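Side-chain contacts in beta-fructofuranosidase (Arthrobacter, PDB 3WPU), which is a carbohydrate-active enzyme of the levansucrase/invertase family, whose members are built on a five-bladed beta-propeller: residues 66-69 with 70-74; 123-127 with 128-132; 290-293 with 294-297. One frame throughout, in Å; residues are numbered along the deposited sequence.

Contact 1: residues 66-69 with 70-74; sequences DMSN and EQVWV
One carboxylate oxygen, D66 OD2, is gripped by two backbone N-H groups arriving from opposite faces of its plane: E70 N at 2.7 Å from D66 OD2, and S68 N at 3.0 Å from the same oxygen. The second bond makes an Asx turn. With CG anti to the backbone N (chi1 -176°), D66 folds its acid back over the type I turn 66-69, which runs straight into a type I' turn, 68-71. S68 O is shared in the same two-sided manner. Q71 NE2 comes to S68 O at 2.9 Å and Q71 N, from the other face of that carbonyl, at 3.1 Å, so Q71 clasps one oxygen with backbone and side chain together. The hydroxyl of the buried S68 also reaches forward along the chain and accepts from V72 N, 3.3 Å from S68 OG and almost straight at 173°; V72 CG2 packs against it. Further along, M67 SD meets V74 CG1 at 3.8 Å, the two side chains crossing at about a right angle beside F119. The carboxylates of D66 and E70 stand nearly perpendicular, with D66 OD1 5.2 Å from E70 OE2. R103 forms a salt bridge with D66 OD1 and also touches E70. Two N-H donors and an arginine would favour an ionised D66, and R103 probably screens the like charges as the loop enters strand 72-81.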
ATOM      1  N   ASP A  66     -20.901   0.468  -4.406  1.00 13.30           N
ATOM      2  CA  ASP A  66     -19.904   1.451  -4.844  1.00 13.04           C
ATOM      3  C   ASP A  66     -19.809   2.596  -3.838  1.00 12.73           C
ATOM      4  O   ASP A  66     -20.805   3.247  -3.501  1.00 13.06           O
ATOM      5  CB  ASP A  66     -20.190   1.938  -6.250  1.00 13.69           C
ATOM      6  CG  ASP A  66     -19.120   2.870  -6.755  1.00 13.75           C
ATOM      7  OD1 ASP A  66     -18.255   2.414  -7.524  1.00 14.44           O
ATOM      8  OD2 ASP A  66     -19.160   4.054  -6.359  1.00 14.22           O
ATOM      9  N   MET A  67     -18.600   2.832  -3.329  1.00 11.77           N
ATOM     10  CA  MET A  67     -18.402   3.751  -2.229  1.00 11.67           C
ATOM     11  C   MET A  67     -18.642   5.226  -2.569  1.00 11.89           C
ATOM     12  O   MET A  67     -18.882   6.040  -1.670  1.00 11.89           O
ATOM     13  CB  MET A  67     -16.973   3.587  -1.733  1.00 11.13           C
ATOM     14  CG  MET A  67     -15.897   4.107  -2.709  1.00 11.69           C
ATOM     15  SD  MET A  67     -14.226   3.628  -2.205  1.00 12.75           S
ATOM     16  CE  MET A  67     -13.860   4.651  -0.782  1.00 12.56           C
ATOM     17  N   SER A  68     -18.551   5.568  -3.857  1.00 12.31           N
ATOM     18  CA  SER A  68     -18.717   6.956  -4.308  1.00 12.80           C
ATOM     19  C   SER A  68     -20.038   7.160  -5.048  1.00 14.11           C
ATOM     20  O   SER A  68     -20.233   8.211  -5.659  1.00 14.86           O
ATOM     21  CB  SER A  68     -17.536   7.408  -5.180  1.00 12.39           C
ATOM     22  OG  SER A  68     -17.557   6.876  -6.523  1.00 11.08           O
ATOM     23  N   ASN A  69     -20.933   6.180  -4.975  1.00 15.58           N
ATOM     24  CA  ASN A  69     -22.169   6.205  -5.771  1.00 17.50           C
ATOM     25  C   ASN A  69     -21.854   6.418  -7.256  1.00 18.19           C
ATOM     26  O   ASN A  69     -22.585   7.111  -7.984  1.00 17.24           O
ATOM     27  CB  ASN A  69     -23.097   7.310  -5.253  1.00 20.13           C
ATOM     28  CG  ASN A  69     -23.671   7.011  -3.883  1.00 23.63           C
ATOM     29  OD1 ASN A  69     -23.708   5.869  -3.427  1.00 28.08           O
ATOM     30  ND2 ASN A  69     -24.164   8.052  -3.227  1.00 28.60           N
ATOM     31  N   GLU A  70     -20.756   5.803  -7.689  1.00 16.08           N
ATOM     32  CA  GLU A  70     -20.276   5.824  -9.066  1.00 16.80           C
ATOM     33  C   GLU A  70     -19.953   7.246  -9.574  1.00 15.83           C
ATOM     34  O   GLU A  70     -19.971   7.494 -10.774  1.00 17.22           O
ATOM     35  CB  GLU A  70     -21.258   5.062 -10.007  1.00 17.77           C
ATOM     36  CG  GLU A  70     -21.554   3.638  -9.574  1.00 19.87           C
ATOM     37  CD  GLU A  70     -22.422   2.853 -10.565  1.00 23.95           C
ATOM     38  OE1 GLU A  70     -22.929   3.442 -11.528  1.00 25.82           O
ATOM     39  OE2 GLU A  70     -22.574   1.625 -10.376  1.00 26.47           O
ATOM     40  N   GLN A  71     -19.606   8.163  -8.673  1.00 15.74           N
ATOM     41  CA  GLN A  71     -19.172   9.500  -9.089  1.00 16.26           C
ATOM     42  C   GLN A  71     -17.791   9.463  -9.740  1.00 15.02           C
ATOM     43  O   GLN A  71     -17.535  10.201 -10.689  1.00 14.92           O
ATOM     44  CB  GLN A  71     -19.103  10.475  -7.910  1.00 18.55           C
ATOM     45  CG  GLN A  71     -20.418  10.894  -7.290  1.00 20.68           C
ATOM     46  CD  GLN A  71     -20.153  11.702  -6.040  1.00 22.69           C
ATOM     47  OE1 GLN A  71     -19.804  12.880  -6.126  1.00 23.34           O
ATOM     48  NE2 GLN A  71     -20.233  11.050  -4.874  1.00 24.64           N
ATOM     49  N   VAL A  72     -16.897   8.645  -9.176  1.00 13.22           N
ATOM     50  CA  VAL A  72     -15.531   8.478  -9.658  1.00 11.86           C
ATOM     51  C   VAL A  72     -15.119   6.996  -9.625  1.00 11.42           C
ATOM     52  O   VAL A  72     -15.799   6.168  -8.999  1.00 10.83           O
ATOM     53  CB  VAL A  72     -14.501   9.261  -8.784  1.00 12.07           C
ATOM     54  CG1 VAL A  72     -14.542  10.755  -9.085  1.00 12.15           C
ATOM     55  CG2 VAL A  72     -14.682   8.979  -7.305  1.00 12.24           C
ATOM     56  N   TRP A  73     -14.024   6.676 -10.314  1.00 10.87           N
ATOM     57  CA  TRP A  73     -13.328   5.407 -10.118  1.00 10.48           C
ATOM     58  C   TRP A  73     -12.367   5.645  -8.977  1.00 10.85           C
ATOM     59  O   TRP A  73     -11.698   6.659  -8.963  1.00 11.24           O
ATOM     60  CB  TRP A  73     -12.504   4.991 -11.325  1.00 10.94           C
ATOM     61  CG  TRP A  73     -13.243   4.691 -12.613  1.00 11.13           C
ATOM     62  CD1 TRP A  73     -13.126   5.373 -13.775  1.00 11.17           C
ATOM     63  CD2 TRP A  73     -14.121   3.592 -12.874  1.00 11.51           C
ATOM     64  NE1 TRP A  73     -13.914   4.776 -14.761  1.00 11.31           N
ATOM     65  CE2 TRP A  73     -14.517   3.679 -14.221  1.00 11.58           C
ATOM     66  CE3 TRP A  73     -14.595   2.522 -12.106  1.00 12.11           C
ATOM     67  CZ2 TRP A  73     -15.384   2.749 -14.802  1.00 12.34           C
ATOM     68  CZ3 TRP A  73     -15.475   1.629 -12.675  1.00 12.73           C
ATOM     69  CH2 TRP A  73     -15.840   1.734 -14.011  1.00 12.50           C
ATOM     70  N   VAL A  74     -12.307   4.700  -8.055  1.00 10.02           N
ATOM     71  CA  VAL A  74     -11.428   4.814  -6.885  1.00  9.67           C
ATOM     72  C   VAL A  74     -10.508   3.620  -6.865  1.00  9.82           C
ATOM     73  O   VAL A  74     -10.966   2.500  -7.055  1.00 10.84           O
ATOM     74  CB  VAL A  74     -12.271   4.777  -5.587  1.00  9.65           C
ATOM     75  CG1 VAL A  74     -11.360   4.872  -4.373  1.00  9.86           C
ATOM     76  CG2 VAL A  74     -13.307   5.889  -5.567  1.00 10.48           C
TER

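Contact 2: residues 123-127 with 128-132; sequences AGVPA and AERPE
V125 lies over one face of the R130 guanidinium, its CB 3.6 Å from R130 CZ and above the centre of the flat group. Lower down, the methyl V125 CG1 rests on the aliphatic part of the arginine, 3.6 Å from R130 CG. The arginine chain stays extended from CG to NE (chi2 -169°, chi3 -173°), which carries its charged end back along V125 toward the start of the loop. There, water 1 sits at the guanidinium edge, in plane, and accepts from R130 NH2 at 2.8 Å; its further link to V125 O is weak. R130 NH1 binds P122 O, at the end of strand 115-122. What brings the two residues together is a short 3-10 turn: E129 N donates to P126 O at 2.8 Å and R130 N to A127 O at 3.2 Å. E129 reaches toward the CG corner of the P126 ring, with E129 OE1 3.6 Å from P126 CG. The surroundings of the arginine are mixed, since R121 NH1 comes close to R130 NE while E94 offers a long, weak ion pair. A carbonyl and a water thus probably share in easing the charge of R130, with the distant E94 adding little, on a surface loop joining strands 115-122 and 137-141.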
ATOM      1  N   ALA A 123     -16.745   9.352  12.633  1.00 14.22           N
ATOM      2  CA  ALA A 123     -15.960   8.442  13.434  1.00 15.24           C
ATOM      3  C   ALA A 123     -16.839   7.658  14.432  1.00 15.77           C
ATOM      4  O   ALA A 123     -17.942   8.087  14.792  1.00 16.76           O
ATOM      5  CB  ALA A 123     -14.880   9.221  14.184  1.00 15.19           C
ATOM      6  N   GLY A 124     -16.343   6.503  14.852  1.00 16.83           N
ATOM      7  CA  GLY A 124     -16.902   5.771  16.002  1.00 18.28           C
ATOM      8  C   GLY A 124     -18.175   4.979  15.796  1.00 20.31           C
ATOM      9  O   GLY A 124     -18.869   4.664  16.774  1.00 21.62           O
ATOM     10  N   VAL A 125     -18.493   4.650  14.550  1.00 19.89           N
ATOM     11  CA  VAL A 125     -19.639   3.802  14.215  1.00 20.76           C
ATOM     12  C   VAL A 125     -19.103   2.406  13.824  1.00 20.95           C
ATOM     13  O   VAL A 125     -18.239   2.280  12.933  1.00 20.83           O
ATOM     14  CB  VAL A 125     -20.466   4.405  13.064  1.00 21.07           C
ATOM     15  CG1 VAL A 125     -21.729   3.588  12.783  1.00 21.32           C
ATOM     16  CG2 VAL A 125     -20.829   5.853  13.347  1.00 21.23           C
ATOM     17  N   PRO A 126     -19.576   1.351  14.513  1.00 21.75           N
ATOM     18  CA  PRO A 126     -19.137   0.001  14.125  1.00 22.34           C
ATOM     19  C   PRO A 126     -19.537  -0.329  12.679  1.00 21.26           C
ATOM     20  O   PRO A 126     -20.596   0.099  12.197  1.00 22.07           O
ATOM     21  CB  PRO A 126     -19.864  -0.920  15.122  1.00 23.01           C
ATOM     22  CG  PRO A 126     -20.274  -0.035  16.257  1.00 23.28           C
ATOM     23  CD  PRO A 126     -20.488   1.331  15.674  1.00 22.46           C
ATOM     24  N   ALA A 127     -18.678  -1.070  11.979  1.00 22.21           N
ATOM     25  CA  ALA A 127     -18.880  -1.341  10.552  1.00 22.49           C
ATOM     26  C   ALA A 127     -20.267  -1.885  10.202  1.00 22.56           C
ATOM     27  O   ALA A 127     -20.856  -1.490   9.201  1.00 21.73           O
ATOM     28  CB  ALA A 127     -17.790  -2.287  10.035  1.00 23.14           C
ATOM     29  N   ALA A 128     -20.788  -2.781  11.040  1.00 24.36           N
ATOM     30  CA  ALA A 128     -22.117  -3.362  10.841  1.00 24.90           C
ATOM     31  C   ALA A 128     -23.266  -2.344  10.904  1.00 25.79           C
ATOM     32  O   ALA A 128     -24.350  -2.599  10.363  1.00 25.37           O
ATOM     33  CB  ALA A 128     -22.359  -4.466  11.866  1.00 26.52           C
ATOM     34  N   GLU A 129     -23.045  -1.212  11.575  1.00 25.31           N
ATOM     35  CA  GLU A 129     -24.081  -0.187  11.710  1.00 25.89           C
ATOM     36  C   GLU A 129     -23.936   0.951  10.682  1.00 25.24           C
ATOM     37  O   GLU A 129     -24.748   1.876  10.641  1.00 25.10           O
ATOM     38  CB  GLU A 129     -24.070   0.379  13.122  1.00 27.40           C
ATOM     39  CG  GLU A 129     -24.353  -0.656  14.201  1.00 30.30           C
ATOM     40  CD  GLU A 129     -24.242  -0.084  15.606  1.00 33.23           C
ATOM     41  OE1 GLU A 129     -23.738  -0.792  16.509  1.00 37.39           O
ATOM     42  OE2 GLU A 129     -24.654   1.077  15.805  1.00 35.68           O
ATOM     43  N   ARG A 130     -22.919   0.881   9.836  1.00 22.86           N
ATOM     44  CA  ARG A 130     -22.777   1.886   8.799  1.00 20.85           C
ATOM     45  C   ARG A 130     -23.606   1.521   7.588  1.00 19.35           C
ATOM     46  O   ARG A 130     -24.010   0.376   7.449  1.00 19.28           O
ATOM     47  CB  ARG A 130     -21.321   2.025   8.410  1.00 20.27           C
ATOM     48  CG  ARG A 130     -20.488   2.651   9.512  1.00 19.41           C
ATOM     49  CD  ARG A 130     -19.140   3.001   8.940  1.00 18.35           C
ATOM     50  NE  ARG A 130     -18.190   3.469   9.941  1.00 17.75           N
ATOM     51  CZ  ARG A 130     -18.053   4.725  10.350  1.00 15.86           C
ATOM     52  NH1 ARG A 130     -18.829   5.696   9.886  1.00 16.15           N
ATOM     53  NH2 ARG A 130     -17.131   4.998  11.259  1.00 16.43           N
ATOM     54  N   PRO A 131     -23.848   2.489   6.695  1.00 20.14           N
ATOM     55  CA  PRO A 131     -24.492   2.142   5.439  1.00 19.36           C
ATOM     56  C   PRO A 131     -23.700   1.046   4.728  1.00 19.74           C
ATOM     57  O   PRO A 131     -22.486   0.911   4.962  1.00 18.38           O
ATOM     58  CB  PRO A 131     -24.451   3.456   4.646  1.00 19.91           C
ATOM     59  CG  PRO A 131     -24.370   4.521   5.695  1.00 19.95           C
ATOM     60  CD  PRO A 131     -23.537   3.929   6.780  1.00 20.16           C
ATOM     61  N   GLU A 132     -24.379   0.287   3.876  1.00 18.63           N
ATOM     62  CA  GLU A 132     -23.773  -0.860   3.213  1.00 20.15           C
ATOM     63  C   GLU A 132     -22.490  -0.480   2.463  1.00 17.79           C
ATOM     64  O   GLU A 132     -21.513  -1.232   2.502  1.00 16.54           O
ATOM     65  CB  GLU A 132     -24.760  -1.514   2.237  1.00 22.92           C
ATOM     66  CG  GLU A 132     -24.275  -2.868   1.741  1.00 26.44           C
ATOM     67  CD  GLU A 132     -24.992  -3.353   0.496  1.00 30.45           C
ATOM     68  OE1 GLU A 132     -25.561  -2.516  -0.242  1.00 33.83           O
ATOM     69  OE2 GLU A 132     -24.945  -4.574   0.238  1.00 34.23           O
TER
HETATM   70  O   HOH W   1     -15.105   3.323  12.163  1.00 17.45           O

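Contact 3: residues 290-293 with 294-297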
ATOM      1  N   ALA A 290      18.046 -26.739  -8.262  1.00 13.99           N
ATOM      2  CA  ALA A 290      18.735 -25.489  -8.557  1.00 14.06           C
ATOM      3  C   ALA A 290      18.802 -25.176 -10.048  1.00 14.46           C
ATOM      4  O   ALA A 290      18.882 -26.089 -10.902  1.00 15.22           O
ATOM      5  CB  ALA A 290      20.130 -25.511  -7.950  1.00 14.24           C
ATOM      6  N   GLU A 291      18.735 -23.886 -10.363  1.00 14.18           N
ATOM      7  CA  GLU A 291      18.946 -23.387 -11.726  1.00 14.94           C
ATOM      8  C   GLU A 291      20.344 -22.837 -11.819  1.00 15.79           C
ATOM      9  O   GLU A 291      20.954 -22.510 -10.802  1.00 16.50           O
ATOM     10  CB  GLU A 291      17.984 -22.242 -12.054  1.00 14.52           C
ATOM     11  CG  GLU A 291      16.516 -22.564 -11.868  1.00 14.28           C
ATOM     12  CD  GLU A 291      15.680 -21.312 -11.955  1.00 13.74           C
ATOM     13  OE1 GLU A 291      15.705 -20.508 -10.988  1.00 12.88           O
ATOM     14  OE2 GLU A 291      14.967 -21.148 -12.970  1.00 14.96           O
ATOM     15  N   THR A 292      20.862 -22.704 -13.031  1.00 16.73           N
ATOM     16  CA  THR A 292      22.147 -22.044 -13.183  1.00 17.42           C
ATOM     17  C   THR A 292      21.954 -20.554 -13.444  1.00 16.71           C
ATOM     18  O   THR A 292      20.946 -20.140 -14.029  1.00 15.63           O
ATOM     19  CB  THR A 292      23.007 -22.669 -14.304  1.00 17.84           C
ATOM     20  OG1 THR A 292      22.469 -22.325 -15.595  1.00 17.41           O
ATOM     21  CG2 THR A 292      23.052 -24.183 -14.150  1.00 18.54           C
ATOM     22  N   VAL A 293      22.928 -19.766 -12.999  1.00 16.90           N
ATOM     23  CA  VAL A 293      22.974 -18.338 -13.276  1.00 17.12           C
ATOM     24  C   VAL A 293      22.867 -18.079 -14.783  1.00 18.08           C
ATOM     25  O   VAL A 293      22.073 -17.226 -15.225  1.00 17.53           O
ATOM     26  CB  VAL A 293      24.245 -17.680 -12.661  1.00 18.17           C
ATOM     27  CG1 VAL A 293      24.491 -16.295 -13.242  1.00 18.96           C
ATOM     28  CG2 VAL A 293      24.135 -17.591 -11.140  1.00 18.61           C
ATOM     29  N   ASP A 294      23.627 -18.827 -15.584  1.00 18.34           N
ATOM     30  CA  ASP A 294      23.555 -18.650 -17.041  1.00 19.50           C
ATOM     31  C   ASP A 294      22.154 -18.900 -17.606  1.00 18.04           C
ATOM     32  O   ASP A 294      21.671 -18.118 -18.432  1.00 17.95           O
ATOM     33  CB  ASP A 294      24.581 -19.540 -17.771  1.00 21.98           C
ATOM     34  CG  ASP A 294      26.021 -19.108 -17.536  1.00 24.72           C
ATOM     35  OD1 ASP A 294      26.279 -17.994 -17.038  1.00 25.53           O
ATOM     36  OD2 ASP A 294      26.922 -19.905 -17.893  1.00 28.32           O
ATOM     37  N   ASP A 295      21.485 -19.972 -17.179  1.00 17.62           N
ATOM     38  CA  ASP A 295      20.138 -20.251 -17.704  1.00 17.70           C
ATOM     39  C   ASP A 295      19.134 -19.153 -17.319  1.00 17.56           C
ATOM     40  O   ASP A 295      18.276 -18.768 -18.114  1.00 17.13           O
ATOM     41  CB  ASP A 295      19.605 -21.599 -17.212  1.00 18.46           C
ATOM     42  CG  ASP A 295      20.285 -22.793 -17.881  1.00 20.54           C
ATOM     43  OD1 ASP A 295      21.034 -22.607 -18.876  1.00 21.82           O
ATOM     44  OD2 ASP A 295      20.038 -23.924 -17.410  1.00 20.28           O
ATOM     45  N   VAL A 296      19.211 -18.670 -16.085  1.00 17.46           N
ATOM     46  CA  VAL A 296      18.307 -17.606 -15.670  1.00 16.10           C
ATOM     47  C   VAL A 296      18.594 -16.307 -16.451  1.00 16.34           C
ATOM     48  O   VAL A 296      17.673 -15.646 -16.940  1.00 16.80           O
ATOM     49  CB  VAL A 296      18.370 -17.379 -14.145  1.00 15.45           C
ATOM     50  CG1 VAL A 296      17.571 -16.142 -13.735  1.00 15.59           C
ATOM     51  CG2 VAL A 296      17.834 -18.622 -13.432  1.00 15.15           C
ATOM     52  N   ASN A 297      19.865 -15.946 -16.569  1.00 17.01           N
ATOM     53  CA  ASN A 297      20.255 -14.751 -17.347  1.00 18.21           C
ATOM     54  C   ASN A 297      19.863 -14.782 -18.826  1.00 18.96           C
ATOM     55  O   ASN A 297      19.664 -13.713 -19.442  1.00 19.99           O
ATOM     56  CB  ASN A 297      21.742 -14.476 -17.201  1.00 19.49           C
ATOM     57  CG  ASN A 297      22.075 -13.806 -15.889  1.00 20.05           C
ATOM     58  OD1 ASN A 297      21.247 -13.106 -15.303  1.00 20.51           O
ATOM     59  ND2 ASN A 297      23.281 -14.015 -15.417  1.00 21.60           N
TER
HETATM   60  O   HOH W   2      19.181 -23.977 -14.909  1.00 22.03           O
HETATM   61  O   HOH W   3      23.903 -23.384 -17.564  1.00 31.00           O
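T292 is the N-cap of the short helix 293-297, and its hydroxyl accepts from D295 N, 3.0 Å from T292 OG1. With chi1 at 72° the hydroxyl is turned between its own backbone N and carbonyl carbon, facing the first helical turn. The return half of a capping box, from the cap's backbone N-H to the acid three residues on, is made here through solvent: water 2 accepts from T292 N at 2.8 Å and donates to D295 OD2 at 2.6 Å. Water 3 touches T292 OG1 and, weakly, D295 OD1. The helix then proceeds with V296 N on T292 O, 3.1 Å apart, and N297 N on V293 O at 2.9 Å. D294 and D295 place negative charge at this end, which probably suits the helix dipole. On the inner side, the methyl V296 CG2 packs against the E291 carboxylate, 3.7 Å from E291 CD and about equally far from both oxygens; E291 OE1 is held by R30 and Y283. V293 and N297 run side by side, V293 CG1 lying 3.4 Å from N297 ND2, while N297 OD1 accepts from the backbone N of C276, whose disulfide partner C332 is touched by V296.

How the contacts relate
Contacts 1 and 2 belong to one region of the fold, with centres 18 Å apart and nearest atoms about 7 Å apart. Contact 1 leads into strand 72-81, and contact 2 occupies the connection between strands 115-122 and 137-141; all three strands belong to the same large mixed sheet, where 93-102 pairs with both 72-81 and 115-122. N133, just beyond contact 2, bonds back to D66, tying the two loops together. Contact 3, last along the chain, lies on the opposite side of the chain's centre, 47 and 53 Å from the other two centres, beside helices 278-281 and 30-38. Contacts 1 and 2 thus form one linked region of the large sheet and its loops, far from contact 3.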